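Local coordinates for protein naphthalene dioxygenase small subunit (Rhodococcus sp., PDB 2B1X) that forms the beta subunit of a Rieske non-heme iron oxygenase, naphthalene 1,2-dioxygenase, and is probably structural, the iron centres lying in the large subunit, at residues V38-R49 against L150-T161; N118-G126 against M164-M172. All blocks are in the same frame, centred on the assembly; numbering follows the deposited sequence.

Contact 1: residues V38-R49 against L150-T161; sequences VTEDLSYVVPIR and LMAKRVVLLDQT
Ser43 O takes a hydrogen bond from Arg154 N, one of several between strands 42-49 and 150-158, which run parallel, 29° apart in direction. Ser43 N gives to Ala152 O, Val45 N to Arg154 O and Val156 N to Val45 O, the last two at 2.9 Å. Where the type I turn from Thr39 to Leu42 begins, Thr39 N reaches Met151 O at 3.0 Å from above the carbonyl plane. At the other end a water takes over, bridging Pro47 O, Val156 O and Leu158 N.

Among the side chains, Met151 bends at chi3 (76°), bringing CE to the edge of the Tyr44 ring, 4.2 Å from CD1. Its SD lies over one face of the Arg154 guanidinium. Tyr44 and Arg154 lie side by side, CE1 3.7 Å from CD, their planes 73° apart. On the face that carries Ser43, Val45 and Val155, Pro47 CG meets Leu157 CD1 at 3.8 Å.

Arg49 lays CD against Leu158 O and makes a weak NH1 bond to it; a long salt bridge and a water link NH1 to Asp159 OD1, whose carboxylate also pairs with Arg96 of the second subunit, while NH2 pairs with Asp59. A leucine here would probably leave Asp59 without its charge partner. Main-chain bonds thus set the register of this NTF2-like sheet, and charged ends, with Arg154 held by Asp140 and Glu22, tie it to its surroundings.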
loop_
_atom_site.group_PDB
_atom_site.type_symbol
_atom_site.label_atom_id
_atom_site.label_comp_id
_atom_site.label_asym_id
_atom_site.label_seq_id
_atom_site.Cartn_x
_atom_site.Cartn_y
_atom_site.Cartn_z
ATOM N N VAL B 38 -5.635 -26.068 25.422
ATOM C CA VAL B 38 -7.024 -25.669 25.496
ATOM C C VAL B 38 -7.849 -26.608 26.317
ATOM O O VAL B 38 -7.520 -27.759 26.534
ATOM C CB VAL B 38 -7.714 -25.399 24.113
ATOM C CG1 VAL B 38 -6.837 -24.485 23.225
ATOM C CG2 VAL B 38 -8.085 -26.710 23.417
ATOM N N THR B 39 -8.954 -26.068 26.757
ATOM C CA THR B 39 -9.806 -26.720 27.687
ATOM C C THR B 39 -10.893 -27.500 26.937
ATOM O O THR B 39 -11.187 -27.245 25.756
ATOM C CB THR B 39 -10.346 -25.594 28.586
ATOM O OG1 THR B 39 -10.317 -26.010 29.955
ATOM C CG2 THR B 39 -11.777 -25.231 28.244
ATOM N N GLU B 40 -11.466 -28.469 27.635
ATOM C CA GLU B 40 -12.511 -29.336 27.101
ATOM C C GLU B 40 -13.814 -28.558 26.737
ATOM O O GLU B 40 -14.527 -28.924 25.806
ATOM C CB GLU B 40 -12.772 -30.455 28.121
ATOM C CG GLU B 40 -11.507 -31.025 28.841
ATOM C CD GLU B 40 -10.766 -30.085 29.866
ATOM O OE1 GLU B 40 -11.360 -29.175 30.488
ATOM O OE2 GLU B 40 -9.539 -30.266 30.085
ATOM N N ASP B 41 -14.103 -27.482 27.477
ATOM C CA ASP B 41 -15.240 -26.607 27.188
ATOM C C ASP B 41 -14.812 -25.312 26.449
ATOM O O ASP B 41 -15.493 -24.281 26.545
ATOM C CB ASP B 41 -16.037 -26.285 28.470
ATOM C CG ASP B 41 -15.201 -25.557 29.539
ATOM O OD1 ASP B 41 -13.986 -25.807 29.666
ATOM O OD2 ASP B 41 -15.685 -24.692 30.312
ATOM N N LEU B 42 -13.705 -25.384 25.701
ATOM C CA LEU B 42 -13.211 -24.225 24.922
ATOM C C LEU B 42 -14.323 -23.534 24.152
ATOM O O LEU B 42 -15.161 -24.194 23.513
ATOM C CB LEU B 42 -12.082 -24.619 23.950
ATOM C CG LEU B 42 -11.628 -23.537 22.939
ATOM C CD1 LEU B 42 -10.713 -22.507 23.606
ATOM C CD2 LEU B 42 -10.922 -24.133 21.715
ATOM N N SER B 43 -14.320 -22.207 24.231
ATOM C CA SER B 43 -15.037 -21.341 23.295
ATOM C C SER B 43 -14.065 -20.335 22.674
ATOM O O SER B 43 -13.430 -19.535 23.387
ATOM C CB SER B 43 -16.182 -20.603 24.001
ATOM O OG SER B 43 -16.733 -19.643 23.122
ATOM N N TYR B 44 -13.916 -20.401 21.350
ATOM C CA TYR B 44 -12.998 -19.548 20.629
ATOM C C TYR B 44 -13.805 -18.795 19.593
ATOM O O TYR B 44 -14.286 -19.409 18.640
ATOM C CB TYR B 44 -11.876 -20.372 19.956
ATOM C CG TYR B 44 -10.774 -19.540 19.321
ATOM C CD1 TYR B 44 -9.529 -19.401 19.941
ATOM C CD2 TYR B 44 -10.969 -18.899 18.106
ATOM C CE1 TYR B 44 -8.521 -18.651 19.369
ATOM C CE2 TYR B 44 -9.973 -18.123 17.528
ATOM C CZ TYR B 44 -8.749 -18.002 18.168
ATOM O OH TYR B 44 -7.763 -17.233 17.587
ATOM N N VAL B 45 -13.988 -17.484 19.785
ATOM C CA VAL B 45 -14.783 -16.710 18.798
ATOM C C VAL B 45 -14.186 -15.401 18.282
ATOM O O VAL B 45 -13.537 -14.661 19.022
ATOM C CB VAL B 45 -16.324 -16.561 19.161
ATOM C CG1 VAL B 45 -16.765 -17.517 20.301
ATOM C CG2 VAL B 45 -16.752 -15.127 19.394
ATOM N N VAL B 46 -14.412 -15.157 16.996
ATOM C CA VAL B 46 -14.018 -13.919 16.312
ATOM C C VAL B 46 -15.290 -13.280 15.754
ATOM O O VAL B 46 -15.822 -13.732 14.743
ATOM C CB VAL B 46 -13.025 -14.232 15.170
ATOM C CG1 VAL B 46 -12.529 -12.948 14.478
ATOM C CG2 VAL B 46 -11.855 -15.098 15.713
ATOM N N PRO B 47 -15.807 -12.264 16.432
ATOM C CA PRO B 47 -17.035 -11.589 16.003
ATOM C C PRO B 47 -16.885 -10.727 14.766
ATOM O O PRO B 47 -15.784 -10.288 14.416
ATOM C CB PRO B 47 -17.370 -10.680 17.198
ATOM C CG PRO B 47 -16.631 -11.270 18.312
ATOM C CD PRO B 47 -15.339 -11.761 17.736
ATOM N N ILE B 48 -18.021 -10.472 14.121
ATOM C CA ILE B 48 -18.107 -9.522 13.023
ATOM C C ILE B 48 -18.468 -8.172 13.606
ATOM O O ILE B 48 -19.276 -8.103 14.536
ATOM C CB ILE B 48 -19.183 -9.963 11.989
ATOM C CG1 ILE B 48 -18.858 -11.374 11.467
ATOM C CG2 ILE B 48 -19.230 -8.958 10.811
ATOM C CD1 ILE B 48 -19.913 -11.875 10.518
ATOM N N ARG B 49 -17.857 -7.113 13.060
ATOM C CA ARG B 49 -18.200 -5.744 13.406
ATOM C C ARG B 49 -18.621 -5.012 12.135
ATOM O O ARG B 49 -18.119 -5.320 11.056
ATOM C CB ARG B 49 -16.965 -5.021 13.971
ATOM C CG ARG B 49 -16.515 -5.560 15.308
ATOM C CD ARG B 49 -15.285 -4.908 15.863
ATOM N NE ARG B 49 -15.669 -3.626 16.399
ATOM C CZ ARG B 49 -14.859 -2.732 16.946
ATOM N NH1 ARG B 49 -13.568 -2.985 17.074
ATOM N NH2 ARG B 49 -15.369 -1.575 17.360
ATOM N N LEU B 150 -4.723 -23.502 31.326
ATOM C CA LEU B 150 -5.402 -23.886 30.101
ATOM C C LEU B 150 -6.354 -22.777 29.723
ATOM O O LEU B 150 -6.908 -22.088 30.593
ATOM C CB LEU B 150 -6.213 -25.160 30.304
ATOM C CG LEU B 150 -5.700 -26.540 29.884
ATOM C CD1 LEU B 150 -4.184 -26.651 29.802
ATOM C CD2 LEU B 150 -6.273 -27.593 30.823
ATOM N N MET B 151 -6.563 -22.636 28.418
ATOM C CA MET B 151 -7.473 -21.636 27.904
ATOM C C MET B 151 -8.868 -22.213 27.750
ATOM O O MET B 151 -9.093 -23.117 26.949
ATOM C CB MET B 151 -6.985 -21.103 26.559
ATOM C CG MET B 151 -7.788 -19.900 26.036
ATOM S SD MET B 151 -6.929 -19.113 24.699
ATOM C CE MET B 151 -7.290 -20.339 23.353
ATOM N N ALA B 152 -9.799 -21.626 28.483
ATOM C CA ALA B 152 -11.196 -22.008 28.436
ATOM C C ALA B 152 -11.972 -21.179 27.438
ATOM O O ALA B 152 -12.961 -21.652 26.890
ATOM C CB ALA B 152 -11.832 -21.879 29.824
ATOM N N LYS B 153 -11.525 -19.941 27.208
ATOM C CA LYS B 153 -12.266 -19.010 26.353
ATOM C C LYS B 153 -11.346 -17.978 25.735
ATOM O O LYS B 153 -10.390 -17.543 26.361
ATOM C CB LYS B 153 -13.378 -18.309 27.153
ATOM C CG LYS B 153 -14.384 -17.503 26.312
ATOM C CD LYS B 153 -15.390 -16.773 27.209
ATOM C CE LYS B 153 -16.163 -15.712 26.447
ATOM N NZ LYS B 153 -17.244 -16.297 25.596
ATOM N N ARG B 154 -11.643 -17.593 24.500
ATOM C CA ARG B 154 -11.009 -16.443 23.887
ATOM C C ARG B 154 -11.988 -15.787 22.930
ATOM O O ARG B 154 -12.631 -16.476 22.105
ATOM C CB ARG B 154 -9.730 -16.836 23.150
ATOM C CG ARG B 154 -9.166 -15.684 22.302
ATOM C CD ARG B 154 -7.751 -15.909 21.779
ATOM N NE ARG B 154 -6.776 -15.820 22.869
ATOM C CZ ARG B 154 -5.592 -16.409 22.851
ATOM N NH1 ARG B 154 -5.261 -17.173 21.822
ATOM N NH2 ARG B 154 -4.762 -16.264 23.874
ATOM N N VAL B 155 -12.091 -14.463 23.039
ATOM C CA VAL B 155 -12.781 -13.654 22.044
ATOM C C VAL B 155 -11.753 -12.725 21.387
ATOM O O VAL B 155 -11.096 -11.918 22.080
ATOM C CB VAL B 155 -13.888 -12.794 22.724
ATOM C CG1 VAL B 155 -14.552 -11.830 21.720
ATOM C CG2 VAL B 155 -14.928 -13.649 23.447
ATOM N N VAL B 156 -11.607 -12.815 20.064
ATOM C CA VAL B 156 -10.707 -11.911 19.332
ATOM C C VAL B 156 -11.559 -10.882 18.640
ATOM O O VAL B 156 -12.227 -11.194 17.672
ATOM C CB VAL B 156 -9.818 -12.633 18.287
ATOM C CG1 VAL B 156 -8.784 -11.666 17.666
ATOM C CG2 VAL B 156 -9.063 -13.826 18.924
ATOM N N LEU B 157 -11.555 -9.660 19.174
ATOM C CA LEU B 157 -12.225 -8.527 18.540
ATOM C C LEU B 157 -11.272 -7.687 17.670
ATOM O O LEU B 157 -10.442 -6.919 18.182
ATOM C CB LEU B 157 -12.825 -7.623 19.609
ATOM C CG LEU B 157 -14.114 -6.877 19.256
ATOM C CD1 LEU B 157 -15.166 -7.753 18.566
ATOM C CD2 LEU B 157 -14.720 -6.160 20.530
ATOM N N LEU B 158 -11.408 -7.799 16.358
ATOM C CA LEU B 158 -10.495 -7.089 15.462
ATOM C C LEU B 158 -10.932 -5.645 15.279
ATOM O O LEU B 158 -12.131 -5.355 15.256
ATOM C CB LEU B 158 -10.393 -7.800 14.106
ATOM C CG LEU B 158 -9.960 -9.281 14.181
ATOM C CD1 LEU B 158 -10.240 -9.993 12.837
ATOM C CD2 LEU B 158 -8.462 -9.376 14.523
ATOM N N ASP B 159 -9.954 -4.750 15.130
ATOM C CA ASP B 159 -10.183 -3.340 14.757
ATOM C C ASP B 159 -10.482 -3.096 13.294
ATOM O O ASP B 159 -9.959 -2.146 12.683
ATOM C CB ASP B 159 -8.984 -2.519 15.200
ATOM C CG ASP B 159 -8.640 -2.806 16.643
ATOM O OD1 ASP B 159 -9.603 -2.779 17.457
ATOM O OD2 ASP B 159 -7.504 -3.164 17.028
ATOM N N GLN B 160 -11.341 -3.937 12.749
ATOM C CA GLN B 160 -11.667 -3.938 11.335
ATOM C C GLN B 160 -13.127 -4.328 11.197
ATOM O O GLN B 160 -13.688 -5.053 12.055
ATOM C CB GLN B 160 -10.801 -4.981 10.615
ATOM C CG GLN B 160 -9.309 -4.665 10.599
ATOM C CD GLN B 160 -8.456 -5.781 10.010
ATOM O OE1 GLN B 160 -8.967 -6.710 9.371
ATOM N NE2 GLN B 160 -7.137 -5.672 10.200
ATOM N N THR B 161 -13.758 -3.907 10.114
ATOM C CA THR B 161 -15.082 -4.476 9.810
ATOM C C THR B 161 -14.868 -5.415 8.615
ATOM O O THR B 161 -14.995 -6.624 8.759
ATOM C CB THR B 161 -16.130 -3.341 9.534
ATOM O OG1 THR B 161 -15.616 -2.434 8.550
ATOM C CG2 THR B 161 -16.327 -2.435 10.793
HETATM O O HOH W 1 -13.498 -9.680 15.628
HETATM O O HOH W 2 -15.670 -7.873 11.246
HETATM O O HOH W 3 -11.633 -0.932 17.853
#

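Contact 2: residues N118-G126 against M164-M172; sequences NLLLYRTRG and MTHNLALIM
The guanidinium of Arg123 is sandwiched: the His166 ring lies over one face, CE1 3.5 Å from NH1 and the planes only 14° apart, while Leu170 covers the opposite face. The ring is displaced, with CE1 near the rim of the guanidinium. At the edges NH1 donates to Thr165 OG1 at 3.1 Å, a hydroxyl also bonded to Asp132, and Asn167 OD1 takes both end nitrogens at once, NH2 at 2.9 Å and NH1 at 3.1 Å. The NH2 bond lies in the plane of the amide carbonyl; the NH1 donor is tilted 31° from it. With CG anti to the backbone N (chi1 -175°) and the chain extended as far as NE, Arg123 reaches from the strand to the C-terminal tail. Glu89 pairs with NH2 and Ser93 accepts from NE, so several bonds at its edges probably fix its rotation.

Arg125 lays CD at the edge of the same imidazole, 3.6 Å from His166 CE1, and its chain bends only after that, at chi3; NH1 bonds to Pro91 O. Farther along, the contact turns greasy: Leu119 CD2 meets Met172 CB at 3.7 Å and Leu121 CD2 meets Met172 CG at 4.0 Å, each leucine crossing the methionine at about a right angle.

The irregular tail 164-172 thus lies across strand 112-124, which is flanked in the sheet by strands 94-106 and 132-145. Leu170 also packs on Tyr31 of helix 31-35, and the terminal carboxylate of Met172 pairs with Arg138. Beyond the His166 end lies the large subunit, whose Glu374 forms a salt bridge with Arg125 NH2.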
loop_
_atom_site.group_PDB
_atom_site.type_symbol
_atom_site.label_atom_id
_atom_site.label_comp_id
_atom_site.label_asym_id
_atom_site.label_seq_id
_atom_site.Cartn_x
_atom_site.Cartn_y
_atom_site.Cartn_z
ATOM N N ASN B 118 -3.509 -6.854 23.733
ATOM C CA ASN B 118 -3.519 -6.349 22.364
ATOM C C ASN B 118 -2.723 -7.268 21.449
ATOM O O ASN B 118 -1.647 -7.749 21.819
ATOM C CB ASN B 118 -2.972 -4.923 22.332
ATOM C CG ASN B 118 -3.944 -3.955 22.921
ATOM O OD1 ASN B 118 -5.075 -4.350 23.279
ATOM N ND2 ASN B 118 -3.527 -2.715 23.086
ATOM N N LEU B 119 -3.271 -7.552 20.273
ATOM C CA LEU B 119 -2.625 -8.473 19.348
ATOM C C LEU B 119 -2.429 -7.731 18.066
ATOM O O LEU B 119 -3.393 -7.175 17.509
ATOM C CB LEU B 119 -3.461 -9.740 19.082
ATOM C CG LEU B 119 -3.011 -10.586 17.871
ATOM C CD1 LEU B 119 -1.661 -11.301 18.079
ATOM C CD2 LEU B 119 -4.097 -11.602 17.501
ATOM N N LEU B 120 -1.188 -7.686 17.600
ATOM C CA LEU B 120 -0.948 -7.342 16.213
ATOM C C LEU B 120 -0.362 -8.583 15.516
ATOM O O LEU B 120 0.703 -9.085 15.888
ATOM C CB LEU B 120 -0.050 -6.103 16.080
ATOM C CG LEU B 120 0.749 -5.566 14.888
ATOM C CD1 LEU B 120 0.846 -6.447 13.646
ATOM C CD2 LEU B 120 0.374 -4.155 14.540
ATOM N N LEU B 121 -1.079 -9.069 14.510
ATOM C CA LEU B 121 -0.656 -10.281 13.816
ATOM C C LEU B 121 -0.113 -9.900 12.443
ATOM O O LEU B 121 -0.829 -9.269 11.668
ATOM C CB LEU B 121 -1.835 -11.238 13.690
ATOM C CG LEU B 121 -1.557 -12.523 12.876
ATOM C CD1 LEU B 121 -0.664 -13.486 13.582
ATOM C CD2 LEU B 121 -2.837 -13.179 12.457
ATOM N N TYR B 122 1.161 -10.241 12.183
ATOM C CA TYR B 122 1.830 -9.935 10.937
ATOM C C TYR B 122 1.834 -11.181 10.079
ATOM O O TYR B 122 1.996 -12.266 10.614
ATOM C CB TYR B 122 3.276 -9.442 11.212
ATOM C CG TYR B 122 4.109 -9.094 9.964
ATOM C CD1 TYR B 122 4.113 -7.828 9.443
ATOM C CD2 TYR B 122 4.902 -10.064 9.329
ATOM C CE1 TYR B 122 4.898 -7.495 8.318
ATOM C CE2 TYR B 122 5.650 -9.768 8.196
ATOM C CZ TYR B 122 5.646 -8.502 7.696
ATOM O OH TYR B 122 6.392 -8.246 6.597
ATOM N N ARG B 123 1.645 -11.056 8.758
ATOM C CA ARG B 123 1.547 -12.264 7.888
ATOM C C ARG B 123 2.111 -12.050 6.472
ATOM O O ARG B 123 1.728 -11.101 5.840
ATOM C CB ARG B 123 0.078 -12.745 7.803
ATOM C CG ARG B 123 -0.135 -14.086 7.012
ATOM C CD ARG B 123 -1.593 -14.300 6.536
ATOM N NE ARG B 123 -1.884 -15.694 6.167
ATOM C CZ ARG B 123 -3.093 -16.145 5.849
ATOM N NH1 ARG B 123 -4.129 -15.296 5.783
ATOM N NH2 ARG B 123 -3.265 -17.430 5.543
ATOM N N THR B 124 3.038 -12.917 6.010
ATOM C CA THR B 124 3.434 -12.959 4.595
ATOM C C THR B 124 3.283 -14.378 4.050
ATOM O O THR B 124 3.373 -15.335 4.794
ATOM C CB THR B 124 4.900 -12.477 4.343
ATOM O OG1 THR B 124 5.816 -13.352 5.020
ATOM C CG2 THR B 124 5.181 -11.072 4.950
ATOM N N ARG B 125 3.103 -14.481 2.744
ATOM C CA ARG B 125 3.081 -15.782 2.037
ATOM C C ARG B 125 3.861 -15.696 0.735
ATOM O O ARG B 125 3.848 -14.643 0.051
ATOM C CB ARG B 125 1.639 -16.209 1.718
ATOM C CG ARG B 125 0.740 -16.452 2.922
ATOM C CD ARG B 125 -0.638 -17.141 2.586
ATOM N NE ARG B 125 -0.477 -18.353 1.768
ATOM C CZ ARG B 125 0.084 -19.478 2.177
ATOM N NH1 ARG B 125 0.573 -19.566 3.408
ATOM N NH2 ARG B 125 0.211 -20.519 1.333
ATOM N N GLY B 126 4.581 -16.765 0.402
ATOM C CA GLY B 126 5.280 -16.823 -0.883
ATOM C C GLY B 126 6.338 -15.757 -1.048
ATOM O O GLY B 126 6.885 -15.252 -0.078
ATOM N N MET B 164 -8.891 -7.554 6.492
ATOM C CA MET B 164 -7.840 -7.280 5.527
ATOM C C MET B 164 -6.770 -8.397 5.430
ATOM O O MET B 164 -5.560 -8.146 5.475
ATOM C CB MET B 164 -7.273 -5.903 5.761
ATOM C CG MET B 164 -8.343 -4.843 5.411
ATOM S SD MET B 164 -7.780 -3.168 5.618
ATOM C CE MET B 164 -8.087 -2.941 7.316
ATOM N N THR B 165 -7.253 -9.618 5.260
ATOM C CA THR B 165 -6.430 -10.762 4.869
ATOM C C THR B 165 -7.344 -11.739 4.153
ATOM O O THR B 165 -8.586 -11.653 4.300
ATOM C CB THR B 165 -5.664 -11.359 6.066
ATOM O OG1 THR B 165 -4.699 -12.287 5.588
ATOM C CG2 THR B 165 -6.582 -12.121 7.000
ATOM N N HIS B 166 -6.768 -12.630 3.350
ATOM C CA HIS B 166 -7.567 -13.427 2.398
ATOM C C HIS B 166 -8.243 -14.668 3.018
ATOM O O HIS B 166 -9.085 -15.291 2.379
ATOM C CB HIS B 166 -6.720 -13.830 1.178
ATOM C CG HIS B 166 -5.522 -14.644 1.545
ATOM N ND1 HIS B 166 -4.358 -14.064 1.996
ATOM C CD2 HIS B 166 -5.343 -15.984 1.654
ATOM C CE1 HIS B 166 -3.496 -15.014 2.333
ATOM N NE2 HIS B 166 -4.054 -16.189 2.094
ATOM N N ASN B 167 -7.907 -15.010 4.258
ATOM C CA ASN B 167 -8.607 -16.064 4.996
ATOM C C ASN B 167 -8.191 -15.987 6.467
ATOM O O ASN B 167 -7.225 -15.319 6.802
ATOM C CB ASN B 167 -8.442 -17.492 4.380
ATOM C CG ASN B 167 -6.966 -17.938 4.181
ATOM O OD1 ASN B 167 -6.087 -17.564 4.930
ATOM N ND2 ASN B 167 -6.717 -18.776 3.141
ATOM N N LEU B 168 -8.923 -16.645 7.351
ATOM C CA LEU B 168 -8.473 -16.756 8.716
ATOM C C LEU B 168 -7.992 -18.164 8.938
ATOM O O LEU B 168 -8.589 -18.950 9.677
ATOM C CB LEU B 168 -9.582 -16.339 9.697
ATOM C CG LEU B 168 -9.942 -14.848 9.713
ATOM C CD1 LEU B 168 -11.060 -14.631 10.757
ATOM C CD2 LEU B 168 -8.766 -13.940 10.011
ATOM N N ALA B 169 -6.921 -18.491 8.244
ATOM C CA ALA B 169 -6.299 -19.806 8.308
ATOM C C ALA B 169 -5.381 -19.948 9.537
ATOM O O ALA B 169 -5.054 -21.080 9.956
ATOM C CB ALA B 169 -5.525 -20.096 6.989
ATOM N N LEU B 170 -5.004 -18.813 10.126
ATOM C CA LEU B 170 -4.112 -18.766 11.296
ATOM C C LEU B 170 -4.900 -18.598 12.588
ATOM O O LEU B 170 -5.822 -17.802 12.657
ATOM C CB LEU B 170 -3.108 -17.587 11.147
ATOM C CG LEU B 170 -2.113 -17.550 9.960
ATOM C CD1 LEU B 170 -1.296 -16.250 9.947
ATOM C CD2 LEU B 170 -1.178 -18.775 9.985
ATOM N N ILE B 171 -4.542 -19.343 13.623
ATOM C CA ILE B 171 -5.079 -19.117 14.942
ATOM C C ILE B 171 -4.480 -17.841 15.582
ATOM O O ILE B 171 -3.256 -17.617 15.521
ATOM C CB ILE B 171 -4.855 -20.371 15.822
ATOM C CG1 ILE B 171 -5.569 -21.586 15.198
ATOM C CG2 ILE B 171 -5.366 -20.116 17.225
ATOM C CD1 ILE B 171 -5.193 -22.933 15.842
ATOM N N MET B 172 -5.344 -17.006 16.168
ATOM C CA MET B 172 -4.938 -15.721 16.735
ATOM C C MET B 172 -4.869 -15.775 18.276
ATOM O O MET B 172 -5.708 -16.378 18.962
ATOM C CB MET B 172 -5.918 -14.633 16.302
ATOM C CG MET B 172 -5.799 -14.246 14.844
ATOM S SD MET B 172 -7.272 -13.501 14.136
ATOM C CE MET B 172 -8.344 -14.886 14.060
ATOM O OXT MET B 172 -3.969 -15.209 18.925
#

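How the contacts relate
Contact 1 and contact 2, their centres 15 Å apart, both reach one mixed sheet, with strand 132-145 between strands 148-158 and 112-124. The C-terminus joins them: Tyr44 OH lies 2.6 Å from Met172 O, a probable hydrogen bond, and Val46 CG2 packs 3.9 Å from Met172 CE. The chain thus pairs 150-161 with 38-49, then doubles back to lay 164-172 over 118-126. Both contacts reach other chains: Asp159 binds Arg96 of the second subunit, another copy of this protein, and Thr161 and Asn167 bond to the large subunit. The Arg125 side chain comes within about 3 Å, at the nearest atoms, of a bound 2-methyl-2,4-pentanediol, probably from the crystallisation liquor.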